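Local coordinates for acyl-homoserine-lactone synthase (Mesorhizobium sp. ORS 3359, PDB 6WNS), which catalyses formation of acyl-homoserine lactone quorum-sensing signals, drawing the acyl group from a coenzyme A thioester, at residues R3-T8 with K13-V18; E20-I25 with Y57-D62; G164-H169 with D173-L178. All blocks are in the same frame, centred on the assembly; numbering follows the deposited sequence.

Contact 1 of 3, residues R3-T8 with K13-V18; sequences RIHLVT and KLYRKV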
# COMPACT_ATOMS: atom_id res chain seq x y z
N ARG A 3 -7.36 12.37 -6.99
CA ARG A 3 -7.98 12.18 -5.66
C ARG A 3 -7.88 10.72 -5.21
O ARG A 3 -7.87 9.80 -6.08
CB ARG A 3 -9.46 12.59 -5.68
CG ARG A 3 -9.71 14.06 -5.95
CD ARG A 3 -9.30 14.93 -4.76
NE ARG A 3 -9.56 16.33 -5.05
CZ ARG A 3 -8.72 17.18 -5.67
NH1 ARG A 3 -7.52 16.80 -6.08
NH2 ARG A 3 -9.09 18.44 -5.87
N ILE A 4 -7.82 10.50 -3.90
CA ILE A 4 -7.63 9.15 -3.30
C ILE A 4 -9.02 8.60 -2.96
O ILE A 4 -9.79 9.29 -2.25
CB ILE A 4 -6.69 9.25 -2.09
CG1 ILE A 4 -5.31 9.79 -2.52
CG2 ILE A 4 -6.57 7.92 -1.38
CD1 ILE A 4 -4.48 8.81 -3.30
N HIS A 5 -9.36 7.47 -3.54
CA HIS A 5 -10.64 6.77 -3.31
C HIS A 5 -10.44 5.46 -2.55
O HIS A 5 -9.49 4.69 -2.85
CB HIS A 5 -11.30 6.40 -4.63
CG HIS A 5 -11.69 7.55 -5.45
ND1 HIS A 5 -12.99 7.72 -5.88
CD2 HIS A 5 -10.98 8.60 -5.92
CE1 HIS A 5 -13.08 8.86 -6.53
NE2 HIS A 5 -11.85 9.38 -6.60
N LEU A 6 -11.32 5.25 -1.59
CA LEU A 6 -11.26 4.09 -0.68
C LEU A 6 -12.28 3.08 -1.17
O LEU A 6 -13.50 3.37 -1.07
CB LEU A 6 -11.60 4.51 0.75
CG LEU A 6 -11.80 3.33 1.67
CD1 LEU A 6 -10.53 2.45 1.70
CD2 LEU A 6 -12.20 3.82 3.03
N VAL A 7 -11.79 1.98 -1.72
CA VAL A 7 -12.69 0.88 -2.21
C VAL A 7 -12.65 -0.27 -1.23
O VAL A 7 -11.54 -0.77 -0.88
CB VAL A 7 -12.34 0.43 -3.63
CG1 VAL A 7 -13.43 -0.44 -4.16
CG2 VAL A 7 -12.17 1.67 -4.53
N THR A 8 -13.83 -0.66 -0.79
CA THR A 8 -14.01 -1.71 0.22
C THR A 8 -15.01 -2.74 -0.28
O THR A 8 -15.64 -2.54 -1.31
CB THR A 8 -14.54 -1.13 1.54
OG1 THR A 8 -15.91 -0.73 1.37
CG2 THR A 8 -13.64 -0.01 1.96
N LYS A 13 -19.41 -2.58 -5.66
CA LYS A 13 -20.28 -2.59 -6.86
C LYS A 13 -20.29 -1.21 -7.52
O LYS A 13 -20.18 -1.18 -8.74
CB LYS A 13 -21.69 -3.03 -6.49
CG LYS A 13 -21.73 -4.51 -6.17
CD LYS A 13 -23.12 -5.00 -6.13
CE LYS A 13 -23.22 -6.51 -6.04
NZ LYS A 13 -24.61 -6.81 -6.46
N LEU A 14 -20.38 -0.15 -6.76
CA LEU A 14 -20.17 1.23 -7.26
C LEU A 14 -18.81 1.28 -7.97
O LEU A 14 -18.70 1.92 -9.03
CB LEU A 14 -20.20 2.18 -6.07
CG LEU A 14 -20.01 3.65 -6.43
CD1 LEU A 14 -21.24 4.15 -7.14
CD2 LEU A 14 -19.74 4.50 -5.20
N TYR A 15 -17.80 0.60 -7.44
CA TYR A 15 -16.44 0.70 -8.00
C TYR A 15 -16.12 -0.48 -8.93
O TYR A 15 -14.94 -0.72 -9.15
CB TYR A 15 -15.42 0.85 -6.88
CG TYR A 15 -15.32 2.25 -6.32
CD1 TYR A 15 -14.49 3.16 -6.93
CD2 TYR A 15 -16.00 2.65 -5.17
CE1 TYR A 15 -14.32 4.45 -6.43
CE2 TYR A 15 -15.83 3.94 -4.66
CZ TYR A 15 -15.02 4.85 -5.30
OH TYR A 15 -14.82 6.13 -4.83
N ARG A 16 -17.11 -1.14 -9.50
CA ARG A 16 -16.85 -2.42 -10.21
C ARG A 16 -15.92 -2.18 -11.42
O ARG A 16 -14.99 -2.91 -11.60
CB ARG A 16 -18.13 -3.15 -10.60
CG ARG A 16 -18.98 -2.46 -11.64
CD ARG A 16 -20.13 -3.34 -12.05
NE ARG A 16 -21.01 -2.53 -12.87
CZ ARG A 16 -21.13 -2.66 -14.18
NH1 ARG A 16 -20.45 -3.60 -14.82
NH2 ARG A 16 -21.95 -1.86 -14.84
N LYS A 17 -16.12 -1.10 -12.18
CA LYS A 17 -15.30 -0.89 -13.39
C LYS A 17 -13.89 -0.49 -12.94
O LYS A 17 -12.95 -1.00 -13.54
CB LYS A 17 -16.01 0.10 -14.33
CG LYS A 17 -17.12 -0.56 -15.13
CD LYS A 17 -17.69 0.34 -16.24
CE LYS A 17 -18.73 1.32 -15.74
NZ LYS A 17 -18.90 2.42 -16.72
N VAL A 18 -13.75 0.31 -11.89
CA VAL A 18 -12.42 0.71 -11.38
C VAL A 18 -11.74 -0.60 -10.94
O VAL A 18 -10.49 -0.77 -11.19
CB VAL A 18 -12.51 1.78 -10.27
CG1 VAL A 18 -11.22 1.94 -9.49
CG2 VAL A 18 -12.97 3.13 -10.83
O HOH W 1 -13.61 6.70 -2.06

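Contact 2 of 3, residues E20-I25 with Y57-D62; sequences ERYFRI and YVLALD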
# COMPACT_ATOMS: atom_id res chain seq x y z
N GLU A 20 -12.14 -3.76 -11.86
CA GLU A 20 -11.83 -4.59 -13.05
C GLU A 20 -10.57 -4.02 -13.71
O GLU A 20 -9.66 -4.81 -13.90
CB GLU A 20 -13.07 -4.71 -13.95
CG GLU A 20 -13.94 -5.79 -13.40
CD GLU A 20 -15.39 -5.84 -13.77
OE1 GLU A 20 -15.77 -5.13 -14.72
OE2 GLU A 20 -16.12 -6.63 -13.11
N ARG A 21 -10.47 -2.68 -13.86
CA ARG A 21 -9.24 -2.06 -14.43
C ARG A 21 -8.08 -2.29 -13.46
O ARG A 21 -6.99 -2.56 -13.92
CB ARG A 21 -9.48 -0.58 -14.74
CG ARG A 21 -10.42 -0.39 -15.92
CD ARG A 21 -10.39 1.01 -16.51
NE ARG A 21 -10.52 2.06 -15.52
CZ ARG A 21 -11.67 2.54 -15.06
NH1 ARG A 21 -12.83 2.05 -15.51
NH2 ARG A 21 -11.64 3.52 -14.17
N TYR A 22 -8.32 -2.17 -12.16
CA TYR A 22 -7.28 -2.31 -11.13
C TYR A 22 -6.66 -3.73 -11.24
O TYR A 22 -5.42 -3.84 -11.24
CB TYR A 22 -7.91 -2.06 -9.75
CG TYR A 22 -7.04 -2.47 -8.61
CD1 TYR A 22 -5.87 -1.77 -8.33
CD2 TYR A 22 -7.33 -3.58 -7.81
CE1 TYR A 22 -4.98 -2.19 -7.35
CE2 TYR A 22 -6.49 -3.95 -6.76
CZ TYR A 22 -5.35 -3.21 -6.48
OH TYR A 22 -4.53 -3.62 -5.47
N PHE A 23 -7.47 -4.79 -11.32
CA PHE A 23 -6.93 -6.17 -11.40
C PHE A 23 -6.20 -6.42 -12.74
O PHE A 23 -5.24 -7.21 -12.83
CB PHE A 23 -8.01 -7.18 -11.11
CG PHE A 23 -8.27 -7.22 -9.62
CD1 PHE A 23 -9.46 -6.75 -9.10
CD2 PHE A 23 -7.33 -7.75 -8.76
CE1 PHE A 23 -9.70 -6.76 -7.72
CE2 PHE A 23 -7.58 -7.78 -7.40
CZ PHE A 23 -8.74 -7.26 -6.87
N ARG A 24 -6.59 -5.72 -13.79
CA ARG A 24 -5.90 -5.79 -15.11
C ARG A 24 -4.56 -5.09 -15.00
O ARG A 24 -3.57 -5.60 -15.55
CB ARG A 24 -6.77 -5.16 -16.21
CG ARG A 24 -8.06 -5.94 -16.45
CD ARG A 24 -8.70 -5.76 -17.85
NE ARG A 24 -10.16 -5.82 -17.92
CZ ARG A 24 -11.02 -6.53 -17.15
NH1 ARG A 24 -10.58 -7.29 -16.15
NH2 ARG A 24 -12.33 -6.45 -17.36
N ILE A 25 -4.53 -3.93 -14.34
CA ILE A 25 -3.30 -3.16 -14.08
C ILE A 25 -2.30 -4.01 -13.29
O ILE A 25 -1.08 -4.01 -13.61
CB ILE A 25 -3.65 -1.83 -13.41
CG1 ILE A 25 -4.28 -0.88 -14.43
CG2 ILE A 25 -2.43 -1.24 -12.78
CD1 ILE A 25 -4.82 0.41 -13.82
N TYR A 57 -8.73 -1.08 -0.73
CA TYR A 57 -8.00 -0.56 -1.91
C TYR A 57 -8.02 0.96 -1.83
O TYR A 57 -9.06 1.64 -1.83
CB TYR A 57 -8.58 -1.13 -3.19
CG TYR A 57 -8.59 -2.63 -3.18
CD1 TYR A 57 -7.43 -3.33 -3.46
CD2 TYR A 57 -9.71 -3.33 -2.80
CE1 TYR A 57 -7.40 -4.73 -3.42
CE2 TYR A 57 -9.69 -4.71 -2.69
CZ TYR A 57 -8.53 -5.41 -3.01
OH TYR A 57 -8.48 -6.77 -2.99
N VAL A 58 -6.82 1.51 -1.73
CA VAL A 58 -6.60 2.97 -1.74
C VAL A 58 -6.08 3.39 -3.11
O VAL A 58 -4.87 3.21 -3.38
CB VAL A 58 -5.61 3.37 -0.67
CG1 VAL A 58 -5.59 4.89 -0.57
CG2 VAL A 58 -5.98 2.73 0.67
N LEU A 59 -6.97 3.88 -3.95
CA LEU A 59 -6.69 4.10 -5.37
C LEU A 59 -6.66 5.59 -5.69
O LEU A 59 -7.65 6.32 -5.38
CB LEU A 59 -7.74 3.35 -6.16
CG LEU A 59 -7.76 1.84 -5.86
CD1 LEU A 59 -8.74 1.20 -6.77
CD2 LEU A 59 -6.34 1.24 -6.02
N ALA A 60 -5.60 5.99 -6.38
CA ALA A 60 -5.45 7.35 -6.95
C ALA A 60 -6.04 7.37 -8.37
O ALA A 60 -5.52 6.61 -9.24
CB ALA A 60 -4.00 7.72 -6.90
N LEU A 61 -7.10 8.19 -8.60
CA LEU A 61 -7.88 8.28 -9.87
C LEU A 61 -7.76 9.68 -10.44
O LEU A 61 -7.17 10.41 -9.73
CB LEU A 61 -9.36 8.04 -9.57
CG LEU A 61 -9.63 6.70 -8.90
CD1 LEU A 61 -11.09 6.34 -9.01
CD2 LEU A 61 -8.74 5.60 -9.51
N ASP A 62 -8.56 10.01 -11.49
CA ASP A 62 -8.75 11.36 -12.09
C ASP A 62 -9.88 11.45 -13.14
O ASP A 62 -9.90 12.58 -13.91
CB ASP A 62 -7.46 11.77 -12.85
CG ASP A 62 -7.18 10.82 -14.12
OD1 ASP A 62 -8.23 10.11 -14.43
OD2 ASP A 62 -6.03 10.48 -14.56

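Contact 3 of 3, residues G164-H169 with D173-L178; sequences GNALEH and DIIALL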
# COMPACT_ATOMS: atom_id res chain seq x y z
N GLY A 164 12.89 -6.24 12.41
CA GLY A 164 13.85 -7.34 12.39
C GLY A 164 15.17 -7.04 11.56
O GLY A 164 15.29 -5.93 10.98
N ASN A 165 15.76 -8.19 11.20
CA ASN A 165 16.91 -8.28 10.23
C ASN A 165 16.32 -8.14 8.81
O ASN A 165 15.17 -8.63 8.63
CB ASN A 165 17.71 -9.59 10.37
CG ASN A 165 18.50 -9.71 11.66
OD1 ASN A 165 19.23 -8.78 12.04
ND2 ASN A 165 18.36 -10.85 12.33
N ALA A 166 17.05 -7.41 7.95
CA ALA A 166 16.89 -7.43 6.48
C ALA A 166 17.14 -8.86 6.01
O ALA A 166 17.99 -9.56 6.62
CB ALA A 166 17.85 -6.49 5.82
N LEU A 167 16.38 -9.29 5.01
CA LEU A 167 16.56 -10.59 4.34
C LEU A 167 17.17 -10.28 2.98
O LEU A 167 16.51 -9.73 2.12
CB LEU A 167 15.24 -11.33 4.24
CG LEU A 167 15.27 -12.59 3.37
CD1 LEU A 167 16.28 -13.60 3.90
CD2 LEU A 167 13.89 -13.23 3.25
N GLU A 168 18.42 -10.64 2.81
CA GLU A 168 19.19 -10.27 1.62
C GLU A 168 18.90 -11.33 0.60
O GLU A 168 18.76 -12.50 0.98
CB GLU A 168 20.66 -10.12 1.94
CG GLU A 168 20.90 -8.85 2.73
CD GLU A 168 22.27 -8.80 3.37
OE1 GLU A 168 23.20 -9.37 2.78
OE2 GLU A 168 22.37 -8.22 4.48
N HIS A 169 18.72 -10.88 -0.63
CA HIS A 169 18.54 -11.71 -1.84
C HIS A 169 19.32 -11.04 -2.96
O HIS A 169 19.38 -9.82 -3.03
CB HIS A 169 17.05 -11.85 -2.10
CG HIS A 169 16.69 -12.80 -3.17
ND1 HIS A 169 15.48 -13.43 -3.17
CD2 HIS A 169 17.36 -13.20 -4.27
CE1 HIS A 169 15.40 -14.19 -4.24
NE2 HIS A 169 16.54 -14.06 -4.94
N ASP A 173 16.89 -6.72 -1.49
CA ASP A 173 16.83 -6.90 -0.01
C ASP A 173 15.52 -6.31 0.54
O ASP A 173 15.10 -5.19 0.15
CB ASP A 173 18.06 -6.30 0.68
CG ASP A 173 19.38 -6.85 0.19
OD1 ASP A 173 19.38 -7.92 -0.45
OD2 ASP A 173 20.38 -6.17 0.39
N ILE A 174 14.92 -7.00 1.50
CA ILE A 174 13.64 -6.57 2.07
C ILE A 174 13.73 -6.55 3.59
O ILE A 174 14.71 -7.11 4.15
CB ILE A 174 12.50 -7.47 1.57
CG1 ILE A 174 12.66 -8.94 1.98
CG2 ILE A 174 12.39 -7.33 0.04
CD1 ILE A 174 11.36 -9.78 1.78
N ILE A 175 12.75 -5.89 4.18
CA ILE A 175 12.71 -5.64 5.65
C ILE A 175 11.25 -5.36 6.05
O ILE A 175 10.43 -4.95 5.19
CB ILE A 175 13.70 -4.54 6.06
CG1 ILE A 175 13.92 -4.48 7.58
CG2 ILE A 175 13.29 -3.18 5.47
CD1 ILE A 175 15.31 -4.05 7.98
N ALA A 176 10.89 -5.73 7.27
CA ALA A 176 9.59 -5.42 7.89
C ALA A 176 9.67 -4.15 8.74
O ALA A 176 10.63 -3.97 9.57
CB ALA A 176 9.18 -6.63 8.67
N LEU A 177 8.66 -3.28 8.58
CA LEU A 177 8.54 -1.98 9.29
C LEU A 177 7.17 -1.87 9.99
O LEU A 177 6.18 -2.43 9.45
CB LEU A 177 8.58 -0.90 8.21
CG LEU A 177 9.92 -0.33 7.78
CD1 LEU A 177 11.12 -1.22 8.06
CD2 LEU A 177 9.80 0.07 6.36
N LEU A 178 7.09 -1.13 11.10
CA LEU A 178 5.80 -0.68 11.71
C LEU A 178 5.72 0.86 11.69
O LEU A 178 6.61 1.50 12.26
CB LEU A 178 5.70 -1.23 13.12
CG LEU A 178 4.36 -0.91 13.79
CD1 LEU A 178 3.24 -1.59 13.00
CD2 LEU A 178 4.33 -1.32 15.27
O HOH W 2 12.90 -7.40 9.16

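Contact 1 of 3, residues R3-T8 with K13-V18
Tyr15 lays its ring against Val7, whose CG2 sits over one face, 3.8 Å from the ring centroid and displaced toward the rim. CG2 makes a CH-pi contact; the other methyl, Val7 CG1, packs against Tyr15 CB at 3.6 Å, an apolar contact. Val7 manages both because CG1 stands anti to its backbone N (chi1 -168°) and CG2 anti to its carbonyl carbon, which turns the fork of the side chain onto the tyrosine. At the far end of the ring the hydroxyl reaches the edge of His5. Tyr15 OH and His5 ND1 are hydrogen-bonded at 2.6 Å, close to the plane of both rings, and either atom could be the donor. The rings meet rim to rim, neither over the other's face, with their planes 80° apart. A water bridges the same hydroxyl to the strand, accepting from Leu6 N at 2.8 Å and lying 3.1 Å from Tyr15 OH. The tyrosine occupies the N-cap position of helix 16-31, and its ring reaches back to strand 4-7, an outer strand of the sheet, while Asn11 in the intervening loop bonds Leu6 O and Thr8 N. With a short bond at ND1 and a water beside it, the phenol is anchored at its polar end and supported on a face by aliphatic carbon, which probably restricts rotation of both rings.

Contact 2 of 3, residues E20-I25 with Y57-D62
Tyr22 and Tyr57 meet obliquely, their ring planes 61° apart and their centroids 5.2 Å from one another. The outer part of the Tyr22 ring does the touching: CE2 lies 3.5 Å from Tyr57 CD1, and Tyr22 OH rests against the same CD1-CE1 side of its partner. Tyr22 gets there by holding CG anti to its backbone N (chi1 167°), which sends the ring off the helix toward the strand. The other long side of that ring, CD1 and CE1, takes Leu59 CD2, with 3.8 Å from Tyr22 CD1 to this methyl. Tyr22 is thus wedged between two residues on the same face of strand 56-60. Phe23, the next residue along the helix, joins in: its CZ points at Tyr57 OH, 3.9 Å away, with the hydroxyl near the plane of the phenyl ring, while Tyr22 CD2 lies over the centre of a Phe23 face. Both phenol oxygens in this buried cluster have polar partners, Tyr22 OH bonding Arg26 and Tyr57 OH bonding Asp51, so the apolar contact costs neither its hydrogen bond. Segments 20-25 and 57-60 run at 88° to each other, their axes 11.5 Å apart. This part of the helix thus crosses the strand nearly at a right angle; nearby Leu19 packs on Tyr57 and Val18 on Leu59, and strands 4-7 and 69-75 flank strand 56-60.

Contact 3 of 3, residues G164-H169 with D173-L178
A short antiparallel pairing joins loop 164-169 to the start of strand 174-180, at the surface edge of a mixed sheet that, with its flanking helices, is consistent with the GNAT-like acetyltransferase fold of autoinducer synthases. It amounts to a single beta bridge, the hydrogen-bonded pair Leu167 and Ile174: Leu167 N gives to Ile174 O at 2.9 Å, and Ile174 N returns the bond to Leu167 O at 3.2 Å. Toward Gly164 and Ala176 the chains part, and a water takes over, donating to Asn165 O at 2.6 Å and accepting from Ala176 N. Ile175 fills in beside it; with CG1 anti to the backbone N (chi1 -167°), its CD1 comes 3.5 Å from Gly164 O and 4.1 Å from Ala166 CB. At the other end the Asp173 carboxylate lies against the Glu168 side chain, its CG 3.6 Å from Glu168 CG, and accepts a backbone N-H from His169. An alanine in place of Asp173 would remove that acceptor and is likely to leave the His169 amide without its mate and the loop end freer to move. The bond runs from His169 N to Asp173 OD1, 3.0 Å long and nearly in line with the carboxylate C-O bond.

Overall arrangement
From the N terminus, contact 1 closes first, closing a loop of four residues between its segments, on the way from strand 4-7 to helix 16-31. Contact 2 opens on that same helix and closes a much longer loop, 31 residues, when strand 56-60 arrives beside strand 4-7. The three contacts follow in series, and none nests within or crosses another. Contacts 1 and 2 touch directly: His5 N and Val7 N probably bond Leu59 O and Tyr57 O. Contact 3 closes a short loop late in the chain, three residues between its segments, with its centre about 28 Å from that of contact 2 and 32 Å from that of contact 1, toward the opposite edge of the same mixed sheet.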